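Local coordinates for protein sucrose 6(F)-phosphate phosphorylase (PDB 6S9V) that is a sugar phosphorylase whose alpha-amylase-type catalytic domain is built as a TIM barrel, at residues F45-F58 with I84-M98. Sequence-based numbering, arbitrary orientation.
Sequences FSDVFGGVHILPPF and IKKMAENFDILLDLM. With SO4 (sulfate ion), chain E.
Val52 and His53 meet Asp92 and Leu94 as neighbouring parallel strands of a TIM barrel, and helix 81-88 completes the beta-alpha-beta crossover between them. Three backbone hydrogen bonds join the strands, among them Leu94 N to Val52 O, and a fourth runs from Asp92 N to Gly50 O just before the first strand. The barrel's outer layer is tight: from Ile54, with CG1 beside its backbone N (chi1 -56°), CD1 reaches the helix tip to tip, 3.4 Å from Ile84 CD1, and 3.7 Å from Met87 SD. The edge of the buried Phe91 ring brings CE1 to 3.2 Å from Phe49 O. The solvent side, at Ser46 and Asn90, is looser; a water lies within hydrogen-bonding reach of Ser46 O and Asn90 O.

On the barrel's inner face, His53 CG stands anti to the backbone N (chi1 176°), and the imidazole lies between Leu55 CG over one face and Leu94 CD2 over the other. In this crystal both nitrogens are bonded, holding the ring's rotation: ND1 to a sulfate probably from the crystallisation liquor, NE2 to Asp96, whose OD2 salt-bridges Arg209. The His53 NE2 to Asp96 OD1 bond, 2.7 Å, lies in the ring plane but meets the oxygen from above the carboxylate plane, 37° out of it.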
ATOM      1  N   PHE A  45      -7.512  -9.990 -18.284  1.00 23.76           N
ATOM      2  CA  PHE A  45      -8.031  -9.526 -17.003  1.00 22.15           C
ATOM      3  C   PHE A  45      -9.106  -8.454 -17.108  1.00 22.04           C
ATOM      4  O   PHE A  45      -9.360  -7.749 -16.119  1.00 23.20           O
ATOM      5  CB  PHE A  45      -6.882  -8.976 -16.141  1.00 21.70           C
ATOM      6  CG  PHE A  45      -5.720  -9.919 -15.981  1.00 22.66           C
ATOM      7  CD1 PHE A  45      -5.911 -11.210 -15.548  1.00 21.82           C
ATOM      8  CD2 PHE A  45      -4.424  -9.488 -16.228  1.00 25.22           C
ATOM      9  CE1 PHE A  45      -4.841 -12.079 -15.397  1.00 21.17           C
ATOM     10  CE2 PHE A  45      -3.348 -10.347 -16.072  1.00 24.81           C
ATOM     11  CZ  PHE A  45      -3.555 -11.640 -15.646  1.00 22.64           C
ATOM     12  N   SER A  46      -9.774  -8.333 -18.252  1.00 21.29           N
ATOM     13  CA  SER A  46     -10.686  -7.211 -18.447  1.00 23.94           C
ATOM     14  C   SER A  46     -11.783  -7.177 -17.383  1.00 26.05           C
ATOM     15  O   SER A  46     -12.150  -6.096 -16.905  1.00 26.36           O
ATOM     16  CB  SER A  46     -11.278  -7.247 -19.854  1.00 24.17           C
ATOM     17  OG  SER A  46     -10.321  -6.753 -20.770  1.00 24.73           O
ATOM     18  N   ASP A  47     -12.357  -8.331 -17.032  1.00 22.97           N
ATOM     19  CA  ASP A  47     -13.384  -8.373 -15.994  1.00 21.01           C
ATOM     20  C   ASP A  47     -12.839  -8.963 -14.700  1.00 20.63           C
ATOM     21  O   ASP A  47     -13.606  -9.274 -13.780  1.00 19.80           O
ATOM     22  CB  ASP A  47     -14.620  -9.137 -16.470  1.00 20.57           C
ATOM     23  CG  ASP A  47     -14.332 -10.593 -16.780  1.00 21.08           C
ATOM     24  OD1 ASP A  47     -13.159 -10.941 -17.028  1.00 21.58           O
ATOM     25  OD2 ASP A  47     -15.285 -11.388 -16.756  1.00 22.20           O
ATOM     26  N   VAL A  48     -11.524  -9.075 -14.595  1.00 20.84           N
ATOM     27  CA  VAL A  48     -10.887  -9.566 -13.386  1.00 21.03           C
ATOM     28  C   VAL A  48     -10.639  -8.403 -12.433  1.00 19.96           C
ATOM     29  O   VAL A  48     -10.684  -8.583 -11.211  1.00 19.02           O
ATOM     30  CB  VAL A  48      -9.583 -10.301 -13.746  1.00 20.29           C
ATOM     31  CG1 VAL A  48      -8.781 -10.649 -12.489  1.00 19.90           C
ATOM     32  CG2 VAL A  48      -9.906 -11.564 -14.561  1.00 20.46           C
ATOM     33  N   PHE A  49     -10.394  -7.203 -12.964  1.00 18.34           N
ATOM     34  CA  PHE A  49     -10.104  -6.048 -12.126  1.00 17.87           C
ATOM     35  C   PHE A  49     -11.045  -4.899 -12.460  1.00 18.97           C
ATOM     36  O   PHE A  49     -11.343  -4.642 -13.630  1.00 19.78           O
ATOM     37  CB  PHE A  49      -8.660  -5.597 -12.279  1.00 17.79           C
ATOM     38  CG  PHE A  49      -7.676  -6.656 -11.913  1.00 18.51           C
ATOM     39  CD1 PHE A  49      -7.606  -7.126 -10.616  1.00 18.63           C
ATOM     40  CD2 PHE A  49      -6.832  -7.191 -12.863  1.00 19.46           C
ATOM     41  CE1 PHE A  49      -6.712  -8.118 -10.274  1.00 19.24           C
ATOM     42  CE2 PHE A  49      -5.933  -8.173 -12.520  1.00 20.20           C
ATOM     43  CZ  PHE A  49      -5.876  -8.636 -11.231  1.00 19.23           C
ATOM     44  N   GLY A  50     -11.518  -4.225 -11.416  1.00 18.89           N
ATOM     45  CA  GLY A  50     -12.287  -3.005 -11.578  1.00 19.16           C
ATOM     46  C   GLY A  50     -11.426  -1.766 -11.452  1.00 20.13           C
ATOM     47  O   GLY A  50     -11.865  -0.657 -11.781  1.00 21.97           O
ATOM     48  N   GLY A  51     -10.203  -1.939 -10.949  1.00 18.74           N
ATOM     49  CA  GLY A  51      -9.285  -0.829 -10.777  1.00 19.46           C
ATOM     50  C   GLY A  51      -7.855  -1.323 -10.741  1.00 19.51           C
ATOM     51  O   GLY A  51      -7.598  -2.513 -10.550  1.00 19.06           O
ATOM     52  N   VAL A  52      -6.922  -0.388 -10.912  1.00 17.22           N
ATOM     53  CA  VAL A  52      -5.490  -0.696 -10.929  1.00 17.13           C
ATOM     54  C   VAL A  52      -4.762   0.396 -10.156  1.00 18.09           C
ATOM     55  O   VAL A  52      -4.894   1.583 -10.481  1.00 19.55           O
ATOM     56  CB  VAL A  52      -4.923  -0.784 -12.358  1.00 20.04           C
ATOM     57  CG1 VAL A  52      -3.417  -1.114 -12.316  1.00 21.51           C
ATOM     58  CG2 VAL A  52      -5.686  -1.799 -13.199  1.00 21.24           C
ATOM     59  N   HIS A  53      -4.009  -0.001  -9.126  1.00 16.82           N
ATOM     60  CA  HIS A  53      -3.018   0.865  -8.506  1.00 16.06           C
ATOM     61  C   HIS A  53      -1.718   0.682  -9.279  1.00 16.47           C
ATOM     62  O   HIS A  53      -1.100  -0.385  -9.211  1.00 16.67           O
ATOM     63  CB  HIS A  53      -2.819   0.544  -7.031  1.00 16.89           C
ATOM     64  CG  HIS A  53      -1.733   1.345  -6.379  1.00 19.30           C
ATOM     65  ND1 HIS A  53      -1.195   1.011  -5.156  1.00 20.28           N
ATOM     66  CD2 HIS A  53      -1.095   2.474  -6.772  1.00 20.32           C
ATOM     67  CE1 HIS A  53      -0.265   1.888  -4.828  1.00 20.76           C
ATOM     68  NE2 HIS A  53      -0.181   2.784  -5.795  1.00 20.15           N
ATOM     69  N   ILE A  54      -1.341   1.697 -10.045  1.00 16.39           N
ATOM     70  CA  ILE A  54      -0.056   1.742 -10.728  1.00 17.14           C
ATOM     71  C   ILE A  54       0.941   2.382  -9.774  1.00 17.68           C
ATOM     72  O   ILE A  54       0.824   3.568  -9.455  1.00 17.93           O
ATOM     73  CB  ILE A  54      -0.135   2.537 -12.034  1.00 18.18           C
ATOM     74  CG1 ILE A  54      -1.200   1.976 -12.965  1.00 18.97           C
ATOM     75  CG2 ILE A  54       1.232   2.530 -12.737  1.00 19.73           C
ATOM     76  CD1 ILE A  54      -1.480   2.887 -14.154  1.00 21.43           C
ATOM     77  N   LEU A  55       1.923   1.609  -9.321  1.00 17.69           N
ATOM     78  CA  LEU A  55       2.944   2.153  -8.439  1.00 17.91           C
ATOM     79  C   LEU A  55       3.705   3.250  -9.187  1.00 18.99           C
ATOM     80  O   LEU A  55       3.662   3.310 -10.418  1.00 18.89           O
ATOM     81  CB  LEU A  55       3.846   1.031  -7.935  1.00 17.43           C
ATOM     82  CG  LEU A  55       3.055   0.138  -6.954  1.00 17.83           C
ATOM     83  CD1 LEU A  55       3.597  -1.281  -6.871  1.00 16.12           C
ATOM     84  CD2 LEU A  55       3.036   0.811  -5.570  1.00 19.57           C
ATOM     85  N   PRO A  56       4.367   4.149  -8.460  1.00 18.43           N
ATOM     86  CA  PRO A  56       4.758   5.469  -9.033  1.00 17.72           C
ATOM     87  C   PRO A  56       5.379   5.353 -10.411  1.00 18.66           C
ATOM     88  O   PRO A  56       6.467   4.777 -10.572  1.00 18.20           O
ATOM     89  CB  PRO A  56       5.765   6.001  -8.004  1.00 17.64           C
ATOM     90  CG  PRO A  56       5.295   5.421  -6.708  1.00 19.48           C
ATOM     91  CD  PRO A  56       4.751   4.039  -7.039  1.00 19.32           C
ATOM     92  N   PRO A  57       4.709   5.891 -11.438  1.00 18.55           N
ATOM     93  CA  PRO A  57       5.231   5.845 -12.813  1.00 16.77           C
ATOM     94  C   PRO A  57       5.891   7.133 -13.294  1.00 17.20           C
ATOM     95  O   PRO A  57       6.109   7.264 -14.502  1.00 18.55           O
ATOM     96  CB  PRO A  57       3.954   5.577 -13.621  1.00 18.80           C
ATOM     97  CG  PRO A  57       2.919   6.410 -12.886  1.00 20.44           C
ATOM     98  CD  PRO A  57       3.294   6.313 -11.413  1.00 19.87           C
ATOM     99  N   PHE A  58       6.188   8.075 -12.404  1.00 17.75           N
ATOM    100  CA  PHE A  58       6.799   9.338 -12.794  1.00 16.92           C
ATOM    101  C   PHE A  58       8.313   9.199 -12.834  1.00 17.40           C
ATOM    102  O   PHE A  58       8.880   8.305 -12.198  1.00 17.95           O
ATOM    103  CB  PHE A  58       6.358  10.429 -11.818  1.00 16.80           C
ATOM    104  CG  PHE A  58       4.934  10.267 -11.383  1.00 19.39           C
ATOM    105  CD1 PHE A  58       3.900  10.540 -12.257  1.00 20.01           C
ATOM    106  CD2 PHE A  58       4.627   9.785 -10.124  1.00 21.00           C
ATOM    107  CE1 PHE A  58       2.591  10.360 -11.872  1.00 17.89           C
ATOM    108  CE2 PHE A  58       3.316   9.612  -9.732  1.00 20.03           C
ATOM    109  CZ  PHE A  58       2.302   9.882 -10.615  1.00 17.28           C
ATOM    110  N   ILE A  84      -2.186   6.289 -19.268  1.00 22.07           N
ATOM    111  CA  ILE A  84      -2.978   6.256 -18.039  1.00 22.84           C
ATOM    112  C   ILE A  84      -4.430   6.613 -18.333  1.00 22.56           C
ATOM    113  O   ILE A  84      -5.369   5.979 -17.830  1.00 20.43           O
ATOM    114  CB  ILE A  84      -2.376   7.219 -16.997  1.00 25.62           C
ATOM    115  CG1 ILE A  84      -0.914   6.876 -16.703  1.00 29.98           C
ATOM    116  CG2 ILE A  84      -3.200   7.219 -15.708  1.00 24.02           C
ATOM    117  CD1 ILE A  84      -0.719   5.669 -15.870  1.00 30.68           C
ATOM    118  N   LYS A  85      -4.634   7.670 -19.114  1.00 23.79           N
ATOM    119  CA  LYS A  85      -5.981   8.096 -19.470  1.00 26.31           C
ATOM    120  C   LYS A  85      -6.745   6.972 -20.153  1.00 26.03           C
ATOM    121  O   LYS A  85      -7.925   6.749 -19.864  1.00 25.18           O
ATOM    122  CB  LYS A  85      -5.906   9.323 -20.372  1.00 32.44           C
ATOM    123  CG  LYS A  85      -7.254   9.938 -20.728  1.00 45.50           C
ATOM    124  CD  LYS A  85      -7.057  11.106 -21.681  1.00 62.39           C
ATOM    125  CE  LYS A  85      -8.350  11.854 -21.952  1.00 75.51           C
ATOM    126  NZ  LYS A  85      -8.111  13.019 -22.851  1.00 82.42           N
ATOM    127  N   LYS A  86      -6.082   6.249 -21.060  1.00 26.44           N
ATOM    128  CA  LYS A  86      -6.739   5.151 -21.754  1.00 28.74           C
ATOM    129  C   LYS A  86      -7.104   4.038 -20.784  1.00 23.61           C
ATOM    130  O   LYS A  86      -8.211   3.490 -20.851  1.00 22.86           O
ATOM    131  CB  LYS A  86      -5.831   4.625 -22.869  1.00 39.32           C
ATOM    132  CG  LYS A  86      -6.361   3.400 -23.591  1.00 54.55           C
ATOM    133  CD  LYS A  86      -5.525   3.081 -24.824  1.00 68.32           C
ATOM    134  CE  LYS A  86      -5.879   1.718 -25.399  1.00 76.76           C
ATOM    135  NZ  LYS A  86      -5.183   1.455 -26.688  1.00 80.64           N
ATOM    136  N   MET A  87      -6.207   3.720 -19.855  1.00 21.89           N
ATOM    137  CA  MET A  87      -6.511   2.709 -18.848  1.00 22.72           C
ATOM    138  C   MET A  87      -7.672   3.158 -17.966  1.00 22.12           C
ATOM    139  O   MET A  87      -8.515   2.342 -17.572  1.00 20.92           O
ATOM    140  CB  MET A  87      -5.266   2.421 -18.004  1.00 25.45           C
ATOM    141  CG  MET A  87      -5.365   1.168 -17.126  1.00 29.81           C
ATOM    142  SD  MET A  87      -3.882   0.852 -16.114  1.00 30.90           S
ATOM    143  CE  MET A  87      -2.672   0.797 -17.427  1.00 29.22           C
ATOM    144  N   ALA A  88      -7.729   4.453 -17.642  1.00 22.24           N
ATOM    145  CA  ALA A  88      -8.812   4.973 -16.815  1.00 22.86           C
ATOM    146  C   ALA A  88     -10.168   4.860 -17.500  1.00 22.10           C
ATOM    147  O   ALA A  88     -11.204   4.932 -16.828  1.00 22.61           O
ATOM    148  CB  ALA A  88      -8.534   6.430 -16.452  1.00 23.98           C
ATOM    149  N   GLU A  89     -10.194   4.668 -18.814  1.00 21.36           N
ATOM    150  CA  GLU A  89     -11.463   4.437 -19.487  1.00 24.26           C
ATOM    151  C   GLU A  89     -12.045   3.074 -19.143  1.00 25.71           C
ATOM    152  O   GLU A  89     -13.260   2.886 -19.254  1.00 27.11           O
ATOM    153  CB  GLU A  89     -11.276   4.552 -21.000  1.00 26.55           C
ATOM    154  CG  GLU A  89     -10.882   5.938 -21.481  1.00 31.84           C
ATOM    155  CD  GLU A  89     -10.501   5.961 -22.957  1.00 38.16           C
ATOM    156  OE1 GLU A  89      -9.965   4.946 -23.459  1.00 37.79           O
ATOM    157  OE2 GLU A  89     -10.770   6.984 -23.624  1.00 41.36           O
ATOM    158  N   ASN A  90     -11.211   2.131 -18.704  1.00 28.59           N
ATOM    159  CA  ASN A  90     -11.647   0.775 -18.421  1.00 30.52           C
ATOM    160  C   ASN A  90     -11.497   0.362 -16.963  1.00 25.75           C
ATOM    161  O   ASN A  90     -12.149  -0.605 -16.548  1.00 26.77           O
ATOM    162  CB  ASN A  90     -10.846  -0.213 -19.284  1.00 38.06           C
ATOM    163  CG  ASN A  90     -10.882   0.138 -20.760  1.00 41.50           C
ATOM    164  OD1 ASN A  90      -9.848   0.456 -21.358  1.00 45.93           O
ATOM    165  ND2 ASN A  90     -12.066   0.114 -21.348  1.00 37.26           N
ATOM    166  N   PHE A  91     -10.669   1.055 -16.184  1.00 21.90           N
ATOM    167  CA  PHE A  91     -10.379   0.712 -14.800  1.00 20.90           C
ATOM    168  C   PHE A  91     -10.326   1.979 -13.960  1.00 21.51           C
ATOM    169  O   PHE A  91      -9.910   3.028 -14.444  1.00 22.83           O
ATOM    170  CB  PHE A  91      -9.029  -0.027 -14.678  1.00 20.62           C
ATOM    171  CG  PHE A  91      -8.930  -1.250 -15.545  1.00 22.06           C
ATOM    172  CD1 PHE A  91      -9.406  -2.466 -15.100  1.00 22.25           C
ATOM    173  CD2 PHE A  91      -8.360  -1.177 -16.809  1.00 22.85           C
ATOM    174  CE1 PHE A  91      -9.326  -3.598 -15.902  1.00 24.53           C
ATOM    175  CE2 PHE A  91      -8.271  -2.300 -17.612  1.00 24.33           C
ATOM    176  CZ  PHE A  91      -8.755  -3.513 -17.158  1.00 25.40           C
ATOM    177  N   ASP A  92     -10.723   1.872 -12.689  1.00 20.15           N
ATOM    178  CA  ASP A  92     -10.429   2.931 -11.726  1.00 19.91           C
ATOM    179  C   ASP A  92      -8.923   2.987 -11.498  1.00 21.14           C
ATOM    180  O   ASP A  92      -8.316   1.970 -11.147  1.00 25.65           O
ATOM    181  CB  ASP A  92     -11.122   2.702 -10.388  1.00 22.35           C
ATOM    182  CG  ASP A  92     -12.628   2.838 -10.457  1.00 28.22           C
ATOM    183  OD1 ASP A  92     -13.142   3.493 -11.384  1.00 28.53           O
ATOM    184  OD2 ASP A  92     -13.293   2.331  -9.525  1.00 30.99           O
ATOM    185  N   ILE A  93      -8.313   4.151 -11.698  1.00 18.75           N
ATOM    186  CA  ILE A  93      -6.868   4.298 -11.541  1.00 20.10           C
ATOM    187  C   ILE A  93      -6.559   4.890 -10.172  1.00 19.08           C
ATOM    188  O   ILE A  93      -7.138   5.903  -9.770  1.00 19.01           O
ATOM    189  CB  ILE A  93      -6.272   5.169 -12.660  1.00 21.95           C
ATOM    190  CG1 ILE A  93      -6.603   4.578 -14.031  1.00 22.02           C
ATOM    191  CG2 ILE A  93      -4.771   5.285 -12.485  1.00 22.33           C
ATOM    192  CD1 ILE A  93      -6.156   3.153 -14.227  1.00 22.63           C
ATOM    193  N   LEU A  94      -5.646   4.246  -9.455  1.00 17.26           N
ATOM    194  CA  LEU A  94      -5.118   4.729  -8.188  1.00 18.36           C
ATOM    195  C   LEU A  94      -3.640   5.043  -8.387  1.00 18.94           C
ATOM    196  O   LEU A  94      -2.876   4.175  -8.817  1.00 18.36           O
ATOM    197  CB  LEU A  94      -5.323   3.661  -7.118  1.00 21.81           C
ATOM    198  CG  LEU A  94      -5.282   4.020  -5.646  1.00 31.54           C
ATOM    199  CD1 LEU A  94      -5.894   2.865  -4.843  1.00 34.11           C
ATOM    200  CD2 LEU A  94      -3.871   4.300  -5.219  1.00 35.86           C
ATOM    201  N   LEU A  95      -3.242   6.279  -8.084  1.00 17.10           N
ATOM    202  CA  LEU A  95      -1.848   6.690  -8.171  1.00 16.93           C
ATOM    203  C   LEU A  95      -1.361   7.237  -6.836  1.00 18.26           C
ATOM    204  O   LEU A  95      -2.153   7.651  -5.989  1.00 20.15           O
ATOM    205  CB  LEU A  95      -1.642   7.763  -9.243  1.00 18.38           C
ATOM    206  CG  LEU A  95      -1.858   7.391 -10.704  1.00 20.00           C
ATOM    207  CD1 LEU A  95      -1.535   8.606 -11.584  1.00 19.61           C
ATOM    208  CD2 LEU A  95      -1.001   6.192 -11.102  1.00 21.33           C
ATOM    209  N   ASP A  96      -0.037   7.259  -6.681  1.00 17.58           N
ATOM    210  CA  ASP A  96       0.608   7.764  -5.478  1.00 17.25           C
ATOM    211  C   ASP A  96       0.907   9.252  -5.578  1.00 18.13           C
ATOM    212  O   ASP A  96       1.397   9.734  -6.606  1.00 19.79           O
ATOM    213  CB  ASP A  96       1.945   7.055  -5.231  1.00 19.28           C
ATOM    214  CG  ASP A  96       1.785   5.608  -4.871  1.00 23.06           C
ATOM    215  OD1 ASP A  96       1.645   4.764  -5.781  1.00 23.73           O
ATOM    216  OD2 ASP A  96       1.825   5.325  -3.665  1.00 25.51           O
ATOM    217  N   LEU A  97       0.680   9.958  -4.474  1.00 19.32           N
ATOM    218  CA  LEU A  97       1.186  11.307  -4.262  1.00 20.04           C
ATOM    219  C   LEU A  97       2.189  11.239  -3.117  1.00 19.78           C
ATOM    220  O   LEU A  97       1.843  10.822  -2.006  1.00 19.15           O
ATOM    221  CB  LEU A  97       0.051  12.280  -3.939  1.00 21.33           C
ATOM    222  CG  LEU A  97       0.464  13.715  -3.620  1.00 23.98           C
ATOM    223  CD1 LEU A  97       1.241  14.305  -4.800  1.00 24.96           C
ATOM    224  CD2 LEU A  97      -0.756  14.558  -3.290  1.00 24.78           C
ATOM    225  N   MET A  98       3.437  11.601  -3.397  1.00 20.26           N
ATOM    226  CA  MET A  98       4.483  11.567  -2.371  1.00 19.86           C
ATOM    227  C   MET A  98       4.412  12.877  -1.592  1.00 20.27           C
ATOM    228  O   MET A  98       5.189  13.818  -1.789  1.00 20.13           O
ATOM    229  CB  MET A  98       5.847  11.332  -3.002  1.00 19.63           C
ATOM    230  CG  MET A  98       6.199   9.833  -3.166  1.00 20.59           C
ATOM    231  SD  MET A  98       5.000   8.793  -4.065  1.00 20.01           S
ATOM    232  CE  MET A  98       5.213   9.383  -5.751  1.00 20.04           C
TER
HETATM  233  S   SO4 E 603       0.288  -0.823  -2.237  1.00 63.18           S
HETATM  234  O1  SO4 E 603      -0.019  -1.151  -0.847  1.00 62.49           O
HETATM  235  O2  SO4 E 603       0.889   0.506  -2.285  1.00 63.78           O
HETATM  236  O3  SO4 E 603      -0.942  -0.838  -3.025  1.00 66.53           O
HETATM  237  O4  SO4 E 603       1.209  -1.795  -2.800  1.00 60.83           O
HETATM  238  O   HOH W   1     -12.436  -3.369 -17.941  1.00 35.31           O
HETATM  239  O   HOH W   2     -12.924  -3.288 -15.384  1.00 40.92           O
HETATM  240  O   HOH W   3       1.671   5.809  -8.364  1.00 21.66           O